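Local structure of peptidoglycan synthetase penicillin-binding protein 3 (Bifidobacterium adolescentis, 4YE5) at residues V291-I305 with I453-M465. The protein probably binds penicillin and, as a member of the transpeptidase family, probably cross-links peptidoglycan during cell-wall synthesis. Numbering follows the deposited sequence.
Sequences VLAMSGMLQLGLHKI and IDESVASQMLNAM
The backbones run close at Ser295 and Met461, and at Gln299 and Ile453, where helix 291-299 meets helix 455-465. The axes approach to 9.8 Å, with the N-to-C directions 134° apart. Gly301 closes the first helix in a Schellman motif, and the chain then returns to the second helix at Ile305. Met461, a selenomethionine, is a knob in a hole formed by Val291, Met294, Ser295 and Leu298. Its chain folds twice, at chi2 (-56°) and chi3 (-59°). This brings Met461 SE to 3.6 Å from Leu298 CD1 and sets CE against Val291 O and CA. Ser295 OG bonds back to Val291 O and lies 3.4 Å from Met461 CG. Gln299 grips the start of the second helix with both ends of its amide. Asp454 N gives Gln299 OE1 a nearly straight bond of 2.8 Å. Gln299 NE2 meets Asp454 OD1 at 3.1 Å from above the carboxylate plane, the two flat groups standing almost perpendicular. Val457 packs against Leu298 CB. One water joins Ile305 N to Gln460 OE1. The pair is helix packing within the transpeptidase domain. Helix 290-299 starts at the lysine of a probable SxxK motif, as in penicillin-binding proteins, and the side chain of Val291 touches the residues of this probable motif.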
loop_
_atom_site.group_PDB
_atom_site.type_symbol
_atom_site.label_atom_id
_atom_site.label_comp_id
_atom_site.label_asym_id
_atom_site.label_seq_id
_atom_site.Cartn_x
_atom_site.Cartn_y
_atom_site.Cartn_z
ATOM N N VAL A 291 12.267 12.002 -19.928
ATOM C CA VAL A 291 13.376 11.954 -18.964
ATOM C C VAL A 291 14.152 10.652 -19.108
ATOM O O VAL A 291 15.386 10.645 -19.082
ATOM C CB VAL A 291 12.896 12.137 -17.513
ATOM C CG1 VAL A 291 14.051 11.891 -16.519
ATOM C CG2 VAL A 291 12.354 13.568 -17.350
ATOM N N LEU A 292 13.423 9.556 -19.290
ATOM C CA LEU A 292 14.053 8.234 -19.397
ATOM C C LEU A 292 14.855 8.083 -20.682
ATOM O O LEU A 292 15.996 7.593 -20.660
ATOM C CB LEU A 292 13.016 7.106 -19.330
ATOM C CG LEU A 292 11.899 7.165 -18.276
ATOM C CD1 LEU A 292 11.310 5.779 -18.087
ATOM C CD2 LEU A 292 12.378 7.728 -16.970
ATOM N N ALA A 293 14.268 8.481 -21.808
ATOM C CA ALA A 293 14.954 8.294 -23.099
ATOM C C ALA A 293 16.190 9.182 -23.224
ATOM O O ALA A 293 17.236 8.758 -23.746
ATOM C CB ALA A 293 14.000 8.548 -24.282
HETATM N N MSE A 294 16.065 10.416 -22.751
HETATM C CA MSE A 294 17.163 11.392 -22.822
HETATM C C MSE A 294 18.312 11.012 -21.910
HETATM O O MSE A 294 19.484 11.195 -22.257
HETATM C CB MSE A 294 16.682 12.799 -22.436
HETATM C CG MSE A 294 17.750 13.886 -22.631
HETATM SE SE MSE A 294 17.123 15.704 -22.265
HETATM C CE MSE A 294 15.840 15.847 -23.712
ATOM N N SER A 295 17.978 10.518 -20.721
ATOM C CA SER A 295 18.996 9.984 -19.835
ATOM C C SER A 295 19.835 8.945 -20.583
ATOM O O SER A 295 21.079 8.924 -20.466
ATOM C CB SER A 295 18.366 9.359 -18.584
ATOM O OG SER A 295 17.810 10.369 -17.757
ATOM N N GLY A 296 19.155 8.098 -21.358
ATOM C CA GLY A 296 19.817 7.086 -22.176
ATOM C C GLY A 296 20.757 7.710 -23.215
ATOM O O GLY A 296 21.891 7.254 -23.399
HETATM N N MSE A 297 20.295 8.767 -23.878
HETATM C CA MSE A 297 21.097 9.449 -24.892
HETATM C C MSE A 297 22.387 10.009 -24.320
HETATM O O MSE A 297 23.450 9.916 -24.943
HETATM C CB MSE A 297 20.314 10.594 -25.533
HETATM C CG MSE A 297 19.111 10.137 -26.310
HETATM SE SE MSE A 297 18.132 11.673 -26.919
HETATM C CE MSE A 297 16.530 10.731 -27.518
ATOM N N LEU A 298 22.286 10.613 -23.142
ATOM C CA LEU A 298 23.463 11.166 -22.480
ATOM C C LEU A 298 24.395 10.042 -22.060
ATOM O O LEU A 298 25.577 10.099 -22.326
ATOM C CB LEU A 298 23.072 11.986 -21.261
ATOM C CG LEU A 298 22.198 13.207 -21.569
ATOM C CD1 LEU A 298 21.807 13.862 -20.258
ATOM C CD2 LEU A 298 22.950 14.200 -22.456
ATOM N N GLN A 299 23.845 9.026 -21.399
ATOM C CA GLN A 299 24.633 7.907 -20.911
ATOM C C GLN A 299 25.450 7.239 -22.019
ATOM O O GLN A 299 26.611 6.879 -21.804
ATOM C CB GLN A 299 23.746 6.874 -20.219
ATOM C CG GLN A 299 24.509 5.689 -19.641
ATOM C CD GLN A 299 25.407 6.092 -18.480
ATOM O OE1 GLN A 299 25.091 7.024 -17.732
ATOM N NE2 GLN A 299 26.549 5.413 -18.344
ATOM N N LEU A 300 24.833 7.082 -23.187
ATOM C CA LEU A 300 25.443 6.391 -24.316
ATOM C C LEU A 300 26.383 7.309 -25.067
ATOM O O LEU A 300 27.078 6.873 -25.985
ATOM C CB LEU A 300 24.360 5.881 -25.275
ATOM C CG LEU A 300 23.465 4.758 -24.736
ATOM C CD1 LEU A 300 22.245 4.547 -25.643
ATOM C CD2 LEU A 300 24.282 3.471 -24.594
ATOM N N GLY A 301 26.384 8.590 -24.692
ATOM C CA GLY A 301 27.241 9.567 -25.342
ATOM C C GLY A 301 26.733 9.917 -26.732
ATOM O O GLY A 301 27.490 10.342 -27.603
ATOM N N LEU A 302 25.440 9.725 -26.945
ATOM C CA LEU A 302 24.844 10.048 -28.237
ATOM C C LEU A 302 24.766 11.545 -28.404
ATOM O O LEU A 302 24.978 12.067 -29.489
ATOM C CB LEU A 302 23.456 9.421 -28.373
ATOM C CG LEU A 302 23.495 7.898 -28.464
ATOM C CD1 LEU A 302 22.099 7.352 -28.623
ATOM C CD2 LEU A 302 24.404 7.463 -29.628
ATOM N N HIS A 303 24.468 12.238 -27.313
ATOM C CA HIS A 303 24.506 13.693 -27.316
ATOM C C HIS A 303 25.030 14.185 -25.979
ATOM O O HIS A 303 25.112 13.414 -25.016
ATOM C CB HIS A 303 23.112 14.280 -27.602
ATOM C CG HIS A 303 22.749 14.273 -29.057
ATOM N ND1 HIS A 303 23.379 15.080 -29.985
ATOM C CD2 HIS A 303 21.845 13.542 -29.751
ATOM C CE1 HIS A 303 22.874 14.849 -31.183
ATOM N NE2 HIS A 303 21.936 13.922 -31.070
ATOM N N LYS A 304 25.421 15.456 -25.934
ATOM C CA LYS A 304 25.639 16.136 -24.660
ATOM C C LYS A 304 24.429 17.011 -24.368
ATOM O O LYS A 304 23.695 17.399 -25.281
ATOM C CB LYS A 304 26.910 16.983 -24.683
ATOM C CG LYS A 304 28.212 16.168 -24.746
ATOM C CD LYS A 304 29.371 17.060 -25.175
ATOM C CE LYS A 304 30.594 16.233 -25.576
ATOM N NZ LYS A 304 30.885 15.157 -24.579
ATOM N N ILE A 305 24.247 17.335 -23.094
ATOM C CA ILE A 305 23.043 18.010 -22.617
ATOM C C ILE A 305 22.907 19.406 -23.236
ATOM O O ILE A 305 21.807 19.926 -23.393
ATOM C CB ILE A 305 23.039 18.098 -21.060
ATOM C CG1 ILE A 305 21.686 18.582 -20.540
ATOM C CG2 ILE A 305 24.189 18.979 -20.554
ATOM C CD1 ILE A 305 20.560 17.705 -20.961
ATOM N N ILE A 453 22.144 5.088 -14.400
ATOM C CA ILE A 453 22.954 6.018 -15.188
ATOM C C ILE A 453 24.066 6.573 -14.297
ATOM O O ILE A 453 23.971 6.505 -13.061
ATOM C CB ILE A 453 22.125 7.233 -15.698
ATOM C CG1 ILE A 453 21.263 7.792 -14.556
ATOM C CG2 ILE A 453 21.231 6.838 -16.887
ATOM C CD1 ILE A 453 20.430 9.021 -14.945
ATOM N N ASP A 454 25.095 7.142 -14.920
ATOM C CA ASP A 454 26.159 7.790 -14.164
ATOM C C ASP A 454 25.582 8.930 -13.327
ATOM O O ASP A 454 24.611 9.574 -13.736
ATOM C CB ASP A 454 27.237 8.353 -15.098
ATOM C CG ASP A 454 28.020 7.275 -15.826
ATOM O OD1 ASP A 454 27.806 6.062 -15.592
ATOM O OD2 ASP A 454 28.892 7.662 -16.624
ATOM N N GLU A 455 26.195 9.184 -12.171
ATOM C CA GLU A 455 25.819 10.312 -11.321
ATOM C C GLU A 455 25.917 11.654 -12.067
ATOM O O GLU A 455 25.092 12.553 -11.891
ATOM C CB GLU A 455 26.689 10.339 -10.057
ATOM C CG GLU A 455 26.386 11.495 -9.118
ATOM C CD GLU A 455 27.134 11.398 -7.785
ATOM O OE1 GLU A 455 27.491 10.275 -7.350
ATOM O OE2 GLU A 455 27.380 12.457 -7.183
ATOM N N SER A 456 26.911 11.786 -12.930
ATOM C CA SER A 456 27.058 13.027 -13.666
ATOM C C SER A 456 25.885 13.196 -14.665
ATOM O O SER A 456 25.392 14.295 -14.891
ATOM C CB SER A 456 28.418 13.058 -14.365
ATOM O OG SER A 456 28.555 11.960 -15.246
ATOM N N VAL A 457 25.405 12.096 -15.225
ATOM C CA VAL A 457 24.270 12.167 -16.141
ATOM C C VAL A 457 22.998 12.526 -15.373
ATOM O O VAL A 457 22.202 13.358 -15.819
ATOM C CB VAL A 457 24.067 10.830 -16.911
ATOM C CG1 VAL A 457 22.681 10.785 -17.627
ATOM C CG2 VAL A 457 25.204 10.618 -17.893
ATOM N N ALA A 458 22.813 11.894 -14.216
ATOM C CA ALA A 458 21.723 12.242 -13.326
ATOM C C ALA A 458 21.732 13.738 -12.962
ATOM O O ALA A 458 20.675 14.374 -12.932
ATOM C CB ALA A 458 21.762 11.384 -12.073
ATOM N N SER A 459 22.913 14.289 -12.672
ATOM C CA SER A 459 23.024 15.704 -12.337
ATOM C C SER A 459 22.575 16.596 -13.478
ATOM O O SER A 459 21.936 17.618 -13.251
ATOM C CB SER A 459 24.479 16.073 -11.999
ATOM O OG SER A 459 24.796 15.570 -10.721
ATOM N N GLN A 460 22.968 16.242 -14.695
ATOM C CA GLN A 460 22.618 17.052 -15.866
ATOM C C GLN A 460 21.121 16.993 -16.149
ATOM O O GLN A 460 20.519 17.991 -16.548
ATOM C CB GLN A 460 23.423 16.599 -17.087
ATOM C CG GLN A 460 24.910 16.894 -16.931
ATOM C CD GLN A 460 25.785 16.254 -18.005
ATOM O OE1 GLN A 460 25.313 15.510 -18.863
ATOM N NE2 GLN A 460 27.076 16.544 -17.950
HETATM N N MSE A 461 20.521 15.826 -15.932
HETATM C CA MSE A 461 19.079 15.666 -16.128
HETATM C C MSE A 461 18.282 16.412 -15.040
HETATM O O MSE A 461 17.232 16.976 -15.298
HETATM C CB MSE A 461 18.699 14.181 -16.131
HETATM C CG MSE A 461 19.162 13.409 -17.360
HETATM SE SE MSE A 461 18.503 14.221 -18.985
HETATM C CE MSE A 461 16.602 14.111 -18.654
ATOM N N LEU A 462 18.789 16.411 -13.817
ATOM C CA LEU A 462 18.155 17.156 -12.734
ATOM C C LEU A 462 18.165 18.653 -13.066
ATOM O O LEU A 462 17.172 19.369 -12.865
ATOM C CB LEU A 462 18.934 16.907 -11.433
ATOM C CG LEU A 462 18.348 17.386 -10.111
ATOM C CD1 LEU A 462 17.026 16.700 -9.832
ATOM C CD2 LEU A 462 19.329 17.087 -8.981
ATOM N N ASN A 463 19.305 19.115 -13.570
ATOM C CA ASN A 463 19.473 20.485 -14.037
ATOM C C ASN A 463 18.460 20.820 -15.162
ATOM O O ASN A 463 17.810 21.862 -15.138
ATOM C CB ASN A 463 20.922 20.667 -14.504
ATOM C CG ASN A 463 21.273 22.116 -14.834
ATOM O OD1 ASN A 463 20.553 22.797 -15.563
ATOM N ND2 ASN A 463 22.402 22.580 -14.309
ATOM N N ALA A 464 18.312 19.927 -16.133
ATOM C CA ALA A 464 17.341 20.146 -17.219
ATOM C C ALA A 464 15.900 20.095 -16.698
ATOM O O ALA A 464 15.030 20.837 -17.182
ATOM C CB ALA A 464 17.548 19.125 -18.346
HETATM N N MSE A 465 15.642 19.231 -15.713
HETATM C CA MSE A 465 14.321 19.174 -15.077
HETATM C C MSE A 465 14.007 20.426 -14.255
HETATM O O MSE A 465 12.851 20.844 -14.150
HETATM C CB MSE A 465 14.137 17.913 -14.211
HETATM C CG MSE A 465 14.097 16.616 -15.010
HETATM SE SE MSE A 465 13.761 15.099 -13.850
HETATM C CE MSE A 465 11.922 15.570 -13.300
HETATM O O HOH W 1 26.151 16.039 -21.477
#